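Local coordinates for chorismate mutase protein (Bartonella henselae, PDB 3RMI) that probably catalyses the rearrangement of chorismate to prephenate and binds D-malate in a pocket between its helices, at residues L57-Q62 and F86-V91; E34-T39 and V92-V97; R65-A70 and F79-L84. All blocks are in the same frame, centred on the assembly; numbering follows the deposited sequence.

Interaction 1 of 3, residues L57-Q62 and F86-V91. With MLT (D-malate), chain D.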
loop_
_atom_site.group_PDB
_atom_site.type_symbol
_atom_site.label_atom_id
_atom_site.label_comp_id
_atom_site.label_asym_id
_atom_site.label_seq_id
_atom_site.Cartn_x
_atom_site.Cartn_y
_atom_site.Cartn_z
ATOM N N LEU A 57 9.340 -9.307 -17.495
ATOM C CA LEU A 57 10.698 -9.181 -16.942
ATOM C C LEU A 57 10.784 -8.053 -15.921
ATOM O O LEU A 57 11.462 -8.189 -14.919
ATOM C CB LEU A 57 11.756 -8.977 -18.040
ATOM C CG LEU A 57 12.165 -10.212 -18.836
ATOM C CD1 LEU A 57 13.315 -9.886 -19.840
ATOM C CD2 LEU A 57 12.543 -11.425 -17.948
ATOM N N ARG A 58 10.104 -6.942 -16.173
ATOM C CA ARG A 58 10.048 -5.834 -15.192
ATOM C C ARG A 58 9.345 -6.270 -13.880
ATOM O O ARG A 58 9.873 -6.067 -12.778
ATOM C CB ARG A 58 9.363 -4.613 -15.833
ATOM C CG ARG A 58 9.002 -3.466 -14.899
ATOM C CD ARG A 58 10.215 -2.811 -14.253
ATOM N NE ARG A 58 9.779 -1.719 -13.387
ATOM C CZ ARG A 58 10.462 -1.209 -12.364
ATOM N NH1 ARG A 58 11.678 -1.653 -12.054
ATOM N NH2 ARG A 58 9.932 -0.213 -11.662
ATOM N N GLU A 59 8.178 -6.898 -14.024
ATOM C CA GLU A 59 7.341 -7.354 -12.901
ATOM C C GLU A 59 8.148 -8.288 -12.027
ATOM O O GLU A 59 8.152 -8.168 -10.810
ATOM C CB GLU A 59 6.097 -8.111 -13.419
ATOM C CG GLU A 59 4.703 -7.578 -13.038
ATOM C CD GLU A 59 3.893 -6.892 -14.221
ATOM O OE1 GLU A 59 4.319 -5.823 -14.795
ATOM O OE2 GLU A 59 2.785 -7.435 -14.534
ATOM N N GLN A 60 8.840 -9.219 -12.671
ATOM C CA GLN A 60 9.621 -10.243 -11.979
ATOM C C GLN A 60 10.731 -9.639 -11.154
ATOM O O GLN A 60 10.999 -10.098 -10.045
ATOM C CB GLN A 60 10.309 -11.165 -12.961
ATOM C CG GLN A 60 9.597 -12.419 -13.301
ATOM C CD GLN A 60 10.305 -13.151 -14.458
ATOM O OE1 GLN A 60 9.663 -13.474 -15.462
ATOM N NE2 GLN A 60 11.635 -13.382 -14.330
ATOM N N TYR A 61 11.418 -8.656 -11.731
ATOM C CA TYR A 61 12.487 -7.945 -11.027
ATOM C C TYR A 61 11.937 -7.197 -9.796
ATOM O O TYR A 61 12.499 -7.263 -8.711
ATOM C CB TYR A 61 13.190 -6.962 -11.999
ATOM C CG TYR A 61 14.115 -5.966 -11.323
ATOM C CD1 TYR A 61 15.415 -6.329 -10.925
ATOM C CD2 TYR A 61 13.688 -4.663 -11.058
ATOM C CE1 TYR A 61 16.265 -5.398 -10.283
ATOM C CE2 TYR A 61 14.521 -3.747 -10.410
ATOM C CZ TYR A 61 15.798 -4.114 -10.029
ATOM O OH TYR A 61 16.604 -3.186 -9.415
ATOM N N GLN A 62 10.838 -6.487 -9.983
ATOM C CA GLN A 62 10.285 -5.665 -8.908
ATOM C C GLN A 62 9.916 -6.577 -7.730
ATOM O O GLN A 62 10.161 -6.245 -6.593
ATOM C CB GLN A 62 9.046 -4.895 -9.372
ATOM C CG GLN A 62 9.211 -3.840 -10.461
ATOM C CD GLN A 62 7.892 -3.156 -10.773
ATOM O OE1 GLN A 62 7.495 -2.231 -10.068
ATOM N NE2 GLN A 62 7.198 -3.607 -11.809
ATOM N N PHE A 86 -0.865 -5.967 -5.818
ATOM C CA PHE A 86 -2.049 -5.127 -5.679
ATOM C C PHE A 86 -1.841 -3.790 -6.370
ATOM O O PHE A 86 -2.715 -3.304 -7.092
ATOM C CB PHE A 86 -2.374 -4.929 -4.181
ATOM C CG PHE A 86 -3.501 -3.978 -3.921
ATOM C CD1 PHE A 86 -4.826 -4.417 -3.999
ATOM C CD2 PHE A 86 -3.247 -2.652 -3.602
ATOM C CE1 PHE A 86 -5.877 -3.555 -3.763
ATOM C CE2 PHE A 86 -4.293 -1.763 -3.375
ATOM C CZ PHE A 86 -5.618 -2.223 -3.454
ATOM N N ILE A 87 -0.682 -3.186 -6.154
ATOM C CA ILE A 87 -0.385 -1.931 -6.820
ATOM C C ILE A 87 -0.251 -2.133 -8.341
ATOM O O ILE A 87 -0.787 -1.357 -9.136
ATOM C CB ILE A 87 0.889 -1.293 -6.272
ATOM C CG1 ILE A 87 0.728 -0.967 -4.786
ATOM C CG2 ILE A 87 1.191 -0.028 -7.008
ATOM C CD1 ILE A 87 -0.404 0.034 -4.518
ATOM N N ILE A 88 0.426 -3.192 -8.748
ATOM C CA ILE A 88 0.711 -3.388 -10.176
ATOM C C ILE A 88 -0.557 -3.627 -10.964
ATOM O O ILE A 88 -0.655 -3.237 -12.120
ATOM C CB ILE A 88 1.636 -4.559 -10.393
ATOM C CG1 ILE A 88 3.056 -4.203 -9.962
ATOM C CG2 ILE A 88 1.585 -5.047 -11.870
ATOM C CD1 ILE A 88 4.015 -5.452 -10.035
ATOM N N LYS A 89 -1.533 -4.276 -10.348
ATOM C CA LYS A 89 -2.833 -4.522 -11.008
ATOM C C LYS A 89 -3.533 -3.184 -11.340
ATOM O O LYS A 89 -4.141 -3.023 -12.408
ATOM C CB LYS A 89 -3.712 -5.376 -10.081
ATOM C CG LYS A 89 -4.896 -6.079 -10.712
ATOM C CD LYS A 89 -5.824 -6.665 -9.631
ATOM C CE LYS A 89 -7.127 -7.196 -10.225
ATOM N NZ LYS A 89 -8.168 -7.322 -9.147
ATOM N N GLU A 90 -3.432 -2.214 -10.439
ATOM C CA GLU A 90 -4.000 -0.918 -10.713
ATOM C C GLU A 90 -3.217 -0.258 -11.829
ATOM O O GLU A 90 -3.784 0.348 -12.726
ATOM C CB GLU A 90 -3.951 -0.054 -9.469
ATOM C CG GLU A 90 -4.580 1.309 -9.656
ATOM C CD GLU A 90 -6.062 1.241 -9.995
ATOM O OE1 GLU A 90 -6.693 0.181 -9.758
ATOM O OE2 GLU A 90 -6.599 2.258 -10.477
ATOM N N VAL A 91 -1.898 -0.372 -11.763
ATOM C CA VAL A 91 -1.022 0.255 -12.758
ATOM C C VAL A 91 -1.302 -0.286 -14.156
ATOM O O VAL A 91 -1.380 0.474 -15.116
ATOM C CB VAL A 91 0.464 0.067 -12.406
ATOM C CG1 VAL A 91 1.353 0.496 -13.575
ATOM C CG2 VAL A 91 0.814 0.878 -11.142
HETATM C C1 MLT D . 5.521 -0.415 -15.062
HETATM O O1 MLT D . 5.797 -0.639 -16.281
HETATM O O2 MLT D . 4.379 -0.722 -14.753
HETATM C C2 MLT D . 6.476 0.202 -14.065
HETATM O O3 MLT D . 7.724 -0.182 -14.551
HETATM C C3 MLT D . 6.525 -0.145 -12.574
HETATM C C4 MLT D . 5.332 -0.858 -11.906
HETATM O O4 MLT D . 4.897 -1.993 -12.326
HETATM O O5 MLT D . 4.791 -0.367 -10.875
#

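Interaction 2 of 3, residues E34-T39 and V92-V97. With MLT (D-malate), chain D; EDO (1,2-ethanediol), chain B.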
loop_
_atom_site.group_PDB
_atom_site.type_symbol
_atom_site.label_atom_id
_atom_site.label_comp_id
_atom_site.label_asym_id
_atom_site.label_seq_id
_atom_site.Cartn_x
_atom_site.Cartn_y
_atom_site.Cartn_z
ATOM N N GLU A 34 2.724 10.088 -5.574
ATOM C CA GLU A 34 3.887 10.302 -6.438
ATOM C C GLU A 34 4.182 9.086 -7.315
ATOM O O GLU A 34 4.535 9.247 -8.478
ATOM C CB GLU A 34 5.127 10.703 -5.645
ATOM C CG GLU A 34 5.074 12.136 -5.116
ATOM C CD GLU A 34 4.879 13.185 -6.218
ATOM O OE1 GLU A 34 5.636 13.197 -7.232
ATOM O OE2 GLU A 34 3.955 14.003 -6.056
ATOM N N ARG A 35 4.020 7.888 -6.767
ATOM C CA ARG A 35 4.286 6.654 -7.525
ATOM C C ARG A 35 3.388 6.592 -8.740
ATOM O O ARG A 35 3.837 6.202 -9.831
ATOM C CB ARG A 35 3.998 5.431 -6.681
ATOM C CG ARG A 35 4.629 4.129 -7.229
ATOM C CD ARG A 35 4.036 2.950 -6.528
ATOM N NE ARG A 35 4.702 1.685 -6.808
ATOM C CZ ARG A 35 4.538 0.970 -7.927
ATOM N NH1 ARG A 35 3.788 1.411 -8.930
ATOM N NH2 ARG A 35 5.151 -0.179 -8.056
ATOM N N PHE A 36 2.114 6.979 -8.551
ATOM C CA PHE A 36 1.154 6.964 -9.648
ATOM C C PHE A 36 1.404 8.090 -10.670
ATOM O O PHE A 36 1.100 7.936 -11.846
ATOM C CB PHE A 36 -0.288 6.935 -9.120
ATOM C CG PHE A 36 -0.775 5.546 -8.853
ATOM C CD1 PHE A 36 -1.230 4.749 -9.902
ATOM C CD2 PHE A 36 -0.669 4.985 -7.593
ATOM C CE1 PHE A 36 -1.640 3.445 -9.676
ATOM C CE2 PHE A 36 -1.060 3.660 -7.360
ATOM C CZ PHE A 36 -1.550 2.905 -8.404
ATOM N N ARG A 37 1.983 9.207 -10.236
ATOM C CA ARG A 37 2.447 10.203 -11.169
ATOM C C ARG A 37 3.504 9.576 -12.070
ATOM O O ARG A 37 3.439 9.748 -13.274
ATOM C CB ARG A 37 2.969 11.454 -10.455
ATOM C CG ARG A 37 1.856 12.483 -10.267
ATOM C CD ARG A 37 2.012 13.409 -9.030
ATOM N NE ARG A 37 3.053 14.433 -9.210
ATOM C CZ ARG A 37 2.885 15.654 -9.722
ATOM N NH1 ARG A 37 1.700 16.064 -10.143
ATOM N NH2 ARG A 37 3.925 16.477 -9.817
ATOM N N CYS A 38 4.423 8.795 -11.507
ATOM C CA CYS A 38 5.462 8.140 -12.320
ATOM C C CYS A 38 4.908 7.093 -13.225
ATOM O O CYS A 38 5.213 7.096 -14.398
ATOM C CB CYS A 38 6.529 7.475 -11.466
ATOM S SG CYS A 38 7.602 8.638 -10.750
ATOM N N THR A 39 4.097 6.188 -12.696
ATOM C CA THR A 39 3.579 5.113 -13.541
ATOM C C THR A 39 2.659 5.649 -14.607
ATOM O O THR A 39 2.456 4.994 -15.616
ATOM C CB THR A 39 2.841 4.030 -12.764
ATOM O OG1 THR A 39 1.769 4.618 -12.005
ATOM C CG2 THR A 39 3.797 3.271 -11.870
ATOM N N VAL A 92 -1.487 -1.593 -14.255
ATOM C CA VAL A 92 -1.718 -2.240 -15.533
ATOM C C VAL A 92 -3.060 -1.769 -16.094
ATOM O O VAL A 92 -3.166 -1.442 -17.288
ATOM C CB VAL A 92 -1.633 -3.787 -15.391
ATOM C CG1 VAL A 92 -2.354 -4.461 -16.508
ATOM C CG2 VAL A 92 -0.165 -4.239 -15.318
ATOM N N HIS A 93 -4.077 -1.701 -15.231
ATOM C CA HIS A 93 -5.335 -1.067 -15.600
ATOM C C HIS A 93 -5.108 0.350 -16.130
ATOM O O HIS A 93 -5.645 0.724 -17.176
ATOM C CB HIS A 93 -6.321 -1.008 -14.414
ATOM C CG HIS A 93 -7.614 -0.300 -14.734
ATOM N ND1 HIS A 93 -8.025 0.846 -14.081
ATOM C CD2 HIS A 93 -8.569 -0.561 -15.663
ATOM C CE1 HIS A 93 -9.180 1.250 -14.582
ATOM N NE2 HIS A 93 -9.531 0.414 -15.542
ATOM N N GLN A 94 -4.326 1.152 -15.412
ATOM C CA GLN A 94 -4.143 2.536 -15.821
ATOM C C GLN A 94 -3.413 2.646 -17.149
ATOM O O GLN A 94 -3.701 3.542 -17.946
ATOM C CB GLN A 94 -3.407 3.327 -14.762
ATOM C CG GLN A 94 -4.332 3.918 -13.722
ATOM C CD GLN A 94 -3.608 4.870 -12.767
ATOM O OE1 GLN A 94 -2.479 5.316 -13.036
ATOM N NE2 GLN A 94 -4.254 5.175 -11.646
ATOM N N HIS A 95 -2.467 1.741 -17.377
ATOM C CA HIS A 95 -1.747 1.705 -18.637
ATOM C C HIS A 95 -2.680 1.400 -19.791
ATOM O O HIS A 95 -2.576 2.003 -20.852
ATOM C CB HIS A 95 -0.626 0.663 -18.582
ATOM C CG HIS A 95 0.575 1.107 -17.807
ATOM N ND1 HIS A 95 1.694 0.319 -17.659
ATOM C CD2 HIS A 95 0.846 2.266 -17.166
ATOM C CE1 HIS A 95 2.597 0.970 -16.951
ATOM N NE2 HIS A 95 2.109 2.156 -16.642
ATOM N N GLU A 96 -3.588 0.460 -19.578
ATOM C CA GLU A 96 -4.581 0.118 -20.589
ATOM C C GLU A 96 -5.551 1.276 -20.848
ATOM O O GLU A 96 -5.915 1.523 -22.006
ATOM C CB GLU A 96 -5.342 -1.157 -20.192
ATOM C CG GLU A 96 -4.453 -2.424 -20.213
ATOM C CD GLU A 96 -5.099 -3.676 -19.597
ATOM O OE1 GLU A 96 -6.109 -3.570 -18.839
ATOM O OE2 GLU A 96 -4.564 -4.781 -19.873
ATOM N N VAL A 97 -5.957 1.992 -19.794
ATOM C CA VAL A 97 -6.866 3.146 -19.962
ATOM C C VAL A 97 -6.216 4.281 -20.768
ATOM O O VAL A 97 -6.845 4.875 -21.647
ATOM C CB VAL A 97 -7.411 3.677 -18.603
ATOM C CG1 VAL A 97 -8.106 5.047 -18.777
ATOM C CG2 VAL A 97 -8.388 2.658 -18.006
HETATM C C1 MLT D . 5.521 -0.415 -15.062
HETATM O O1 MLT D . 5.797 -0.639 -16.281
HETATM O O2 MLT D . 4.379 -0.722 -14.753
HETATM C C2 MLT D . 6.476 0.202 -14.065
HETATM O O3 MLT D . 7.724 -0.182 -14.551
HETATM C C3 MLT D . 6.525 -0.145 -12.574
HETATM C C4 MLT D . 5.332 -0.858 -11.906
HETATM O O4 MLT D . 4.897 -1.993 -12.326
HETATM O O5 MLT D . 4.791 -0.367 -10.875
HETATM C C1 EDO B . -4.380 8.311 -8.741
HETATM O O1 EDO B . -5.438 9.037 -8.103
HETATM C C2 EDO B . -4.422 6.875 -8.238
HETATM O O2 EDO B . -4.629 5.999 -9.347
#

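Interaction 3 of 3, residues R65-A70 and F79-L84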
loop_
_atom_site.group_PDB
_atom_site.type_symbol
_atom_site.label_atom_id
_atom_site.label_comp_id
_atom_site.label_asym_id
_atom_site.label_seq_id
_atom_site.Cartn_x
_atom_site.Cartn_y
_atom_site.Cartn_z
ATOM N N ARG A 65 13.157 -8.173 -6.012
ATOM C CA ARG A 65 13.828 -7.095 -5.293
ATOM C C ARG A 65 13.085 -6.716 -4.019
ATOM O O ARG A 65 13.675 -6.592 -2.969
ATOM C CB ARG A 65 13.965 -5.895 -6.204
ATOM C CG ARG A 65 14.643 -4.698 -5.573
ATOM C CD ARG A 65 14.493 -3.470 -6.475
ATOM N NE ARG A 65 14.790 -2.212 -5.791
ATOM C CZ ARG A 65 13.885 -1.426 -5.208
ATOM N NH1 ARG A 65 12.546 -1.709 -5.192
ATOM N NH2 ARG A 65 14.333 -0.303 -4.641
ATOM N N LEU A 66 11.784 -6.564 -4.101
ATOM C CA LEU A 66 11.045 -6.136 -2.934
ATOM C C LEU A 66 11.014 -7.240 -1.881
ATOM O O LEU A 66 11.058 -6.976 -0.682
ATOM C CB LEU A 66 9.633 -5.668 -3.311
ATOM C CG LEU A 66 9.031 -4.671 -2.313
ATOM C CD1 LEU A 66 9.887 -3.375 -2.275
ATOM C CD2 LEU A 66 7.578 -4.352 -2.650
ATOM N N ARG A 67 10.953 -8.484 -2.331
ATOM C CA ARG A 67 11.017 -9.590 -1.399
ATOM C C ARG A 67 12.347 -9.569 -0.630
ATOM O O ARG A 67 12.333 -9.708 0.604
ATOM C CB ARG A 67 10.794 -10.920 -2.117
ATOM C CG ARG A 67 9.328 -11.192 -2.451
ATOM C CD ARG A 67 9.190 -12.525 -3.201
ATOM N NE ARG A 67 9.436 -13.640 -2.305
ATOM C CZ ARG A 67 8.518 -14.265 -1.564
ATOM N NH1 ARG A 67 7.230 -13.944 -1.635
ATOM N NH2 ARG A 67 8.898 -15.262 -0.772
ATOM N N LYS A 68 13.472 -9.368 -1.334
ATOM C CA LYS A 68 14.792 -9.401 -0.672
ATOM C C LYS A 68 14.852 -8.272 0.335
ATOM O O LYS A 68 15.249 -8.477 1.474
ATOM C CB LYS A 68 15.986 -9.325 -1.655
ATOM N N LEU A 69 14.417 -7.088 -0.076
ATOM C CA LEU A 69 14.464 -5.899 0.800
ATOM C C LEU A 69 13.520 -6.032 1.996
ATOM O O LEU A 69 13.858 -5.601 3.093
ATOM C CB LEU A 69 14.189 -4.599 0.008
ATOM C CG LEU A 69 15.173 -4.277 -1.162
ATOM C CD1 LEU A 69 14.792 -2.964 -1.942
ATOM C CD2 LEU A 69 16.694 -4.262 -0.753
ATOM N N ALA A 70 12.369 -6.665 1.789
ATOM C CA ALA A 70 11.446 -6.984 2.871
ATOM C C ALA A 70 12.084 -7.912 3.918
ATOM O O ALA A 70 11.973 -7.659 5.120
ATOM C CB ALA A 70 10.173 -7.608 2.315
ATOM N N PHE A 79 3.791 -10.938 2.011
ATOM C CA PHE A 79 2.900 -9.797 2.048
ATOM C C PHE A 79 3.447 -8.642 1.226
ATOM O O PHE A 79 2.683 -7.979 0.528
ATOM C CB PHE A 79 2.589 -9.345 3.467
ATOM C CG PHE A 79 1.509 -8.302 3.517
ATOM C CD1 PHE A 79 0.192 -8.639 3.207
ATOM C CD2 PHE A 79 1.806 -6.970 3.826
ATOM C CE1 PHE A 79 -0.823 -7.652 3.209
ATOM C CE2 PHE A 79 0.801 -5.993 3.846
ATOM C CZ PHE A 79 -0.508 -6.329 3.541
ATOM N N ALA A 80 4.755 -8.410 1.281
ATOM C CA ALA A 80 5.376 -7.454 0.368
ATOM C C ALA A 80 4.952 -7.738 -1.083
ATOM O O ALA A 80 4.565 -6.835 -1.813
ATOM C CB ALA A 80 6.910 -7.475 0.505
ATOM N N GLU A 81 5.003 -8.998 -1.487
ATOM C CA GLU A 81 4.634 -9.400 -2.853
ATOM C C GLU A 81 3.161 -9.175 -3.130
ATOM O O GLU A 81 2.814 -8.661 -4.169
ATOM C CB GLU A 81 4.962 -10.885 -3.111
ATOM C CG GLU A 81 4.736 -11.307 -4.568
ATOM C CD GLU A 81 5.186 -12.715 -4.889
ATOM O OE1 GLU A 81 6.031 -13.285 -4.145
ATOM O OE2 GLU A 81 4.677 -13.255 -5.901
ATOM N N LYS A 82 2.308 -9.606 -2.211
ATOM C CA LYS A 82 0.866 -9.393 -2.299
ATOM C C LYS A 82 0.560 -7.906 -2.471
ATOM O O LYS A 82 -0.291 -7.516 -3.278
ATOM C CB LYS A 82 0.187 -9.918 -1.024
ATOM C CG LYS A 82 -1.248 -10.409 -1.212
ATOM C CD LYS A 82 -1.874 -11.042 0.068
ATOM C CE LYS A 82 -3.435 -11.153 -0.085
ATOM N NZ LYS A 82 -4.200 -11.665 1.118
ATOM N N PHE A 83 1.267 -7.076 -1.707
ATOM C CA PHE A 83 1.089 -5.621 -1.759
ATOM C C PHE A 83 1.535 -5.037 -3.097
ATOM O O PHE A 83 0.811 -4.256 -3.725
ATOM C CB PHE A 83 1.839 -4.959 -0.611
ATOM C CG PHE A 83 1.974 -3.465 -0.754
ATOM C CD1 PHE A 83 0.893 -2.654 -0.673
ATOM C CD2 PHE A 83 3.204 -2.887 -0.997
ATOM C CE1 PHE A 83 1.030 -1.279 -0.830
ATOM C CE2 PHE A 83 3.331 -1.528 -1.143
ATOM C CZ PHE A 83 2.235 -0.735 -1.055
ATOM N N LEU A 84 2.720 -5.416 -3.549
ATOM C CA LEU A 84 3.193 -4.934 -4.833
ATOM C C LEU A 84 2.270 -5.376 -5.977
ATOM O O LEU A 84 1.964 -4.593 -6.880
ATOM C CB LEU A 84 4.614 -5.410 -5.070
ATOM C CG LEU A 84 5.307 -5.024 -6.374
ATOM C CD1 LEU A 84 5.469 -3.513 -6.535
ATOM C CD2 LEU A 84 6.663 -5.735 -6.420
#

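Interaction 1 of 3, residues L57-Q62 and F86-V91
Glu59 crosses Ile88 at a slant, its CG against CD1 and its carboxylate beside CG2, an unlikely partner for an acid. The setting is the all-helical chorismate mutase type II fold, in which helix 56-72 and helix 77-106 flank a pocket, probably the active site, that here holds D-malate. Glu59 CG sits 3.7 Å from Ile88 CD1, and its OE2 lies 3.8 Å from Ile88 CG2. A nearly eclipsed first torsion (chi1 -121°), together with a bend at chi2, carries the acid toward helix 77-106, and OE1 ends up buried without a polar partner in the model. Direct contact between the segments is thin, and here they meet through the malate as much as through each other.

Gln62 and Arg58, one turn apart, both reach the malate from helix 56-72. Gln62 stretches its chain out beyond CG to give an almost straight bond from NE2 to malate O4, 2.9 Å long (N-H...O 165°). Arg58 offers NE to the hydroxyl oxygen O3, while its NH2 is held in a salt bridge by Asp22 of the second subunit. One face of its guanidinium is covered by Gln62 CG, which probably helps to steady both. From the opposing helix come apolar neighbours of the ligand, Ile88 CG1 lying 3.7 Å from O4 and Val91 CG1 3.5 Å from O2.

Interaction 2 of 3, residues E34-T39 and V92-V97
Gln94, Phe36 and Thr39 bury more surface here than the other residues, and they show how an amide can be fitted to the edge of a ring. The contact joins the long helix 4-48 to helix 77-106 in the all-helical chorismate mutase type II fold and lines the malate pocket. Gln94 OE1 lies in the plane of the Phe36 ring, 3.4 Å from CD1, where the slightly positive ring hydrogens should suit an oxygen. The two side chains cross at about a right angle, with the amide plane turned 57° from the ring. OE1 also accepts a hydrogen bond from Gln40 NE2 that probably helps to fix the rotation of the amide.

Thr39 contributes both its backbone and its methyl. Its carbonyl oxygen takes a hydrogen bond from His95 NE2 (3.0 Å, N-H...O 141°), lying nearly in the imidazole plane though the donor is tilted from the carbonyl plane. The ring also brings CE1 to 3.3 Å from malate O2. Thr39 CG2 stops 3.9 Å from malate O5, an oxygen clasped by Arg35 NH1 and NH2.

The axes of segments 34-39 and 92-97 stay 11.1 Å apart and cross at -42°, a gap spanned by Gln94, His95 and the Phe36 ring. Phe79 and Ile21 of the second subunit pack against Phe36 and Thr39, and Ala53 of the connecting loop against His95.

Interaction 3 of 3, residues R65-A70 and F79-L84
Ala70 and Ala80 face each other with methyl carbons 3.7 Å apart, CB to CB, small side chains consistent with the close approach of the two helices of this hairpin. Small residues at a crossing let backbones come together, and the principle is plain here: the CA atoms of Arg67 and Ala80 are 6.3 Å apart, and the axes of segments 65-70 and 79-84 come within 9.0 Å. The N-to-C directions of these segments differ by 141°, as befits a roughly antiparallel pair joined by a short turn in the all-helical chorismate mutase type II fold.

Leu66 continues the close-packed side. A first torsion that sets CG anti to the backbone N sends CD2 toward helix 77-106, where it rests 4.0 Å from the carbonyl oxygen of Ala80. The same methyl touches Leu84 as well, lying 4.0 Å from its CB, the two leucine side chains slanting across one another. Asp25 of the second subunit packs against Leu84, whose side chain lies about 5 Å from the malate.

The other flank is looser, polar and partly open to solvent. Arg67, bent at chi3, brings NH1 to 2.9 Å from Glu81 OE1 in a salt bridge. Rather than the flat, two-pronged fit of a guanidinium on a carboxylate, the planes stand 85° apart. NH1 approaches OE1 nearly along its C-O direction, whereas the oxygen is displaced 34° from the guanidinium plane. Asp78 shares NH1 of Arg67, and Lys85 makes only a long, weak ion pair with Glu81 OE2.

The chemistry is therefore divided: snug apolar packing probably sets the spacing of the helices, while a single-pronged charge pair, shared with Asp78 and probably screened by solvent, lies at the outer margin.

In the fold
From the N terminus, the long helix 4-48 supplies residues 34-39 first, but their contact is completed last, when the chain reaches 92-97. Interaction 2 thus closes the widest loop, with 52 residues between its segments. Nested inside it is interaction 1, which closes 23 residues between 57-62 and 86-91, and inside that lies interaction 3, spanning the eight residues that include the turn from helix 56-72 to helix 77-106. None of the loops cross. All three contacts use helix 77-106, which serves as the common partner: interactions 1 and 3 tie it to helix 56-72, interaction 2 to helix 4-48. Interactions 1 and 2 share the malate, and Arg35 packs against Gln62 and Leu84.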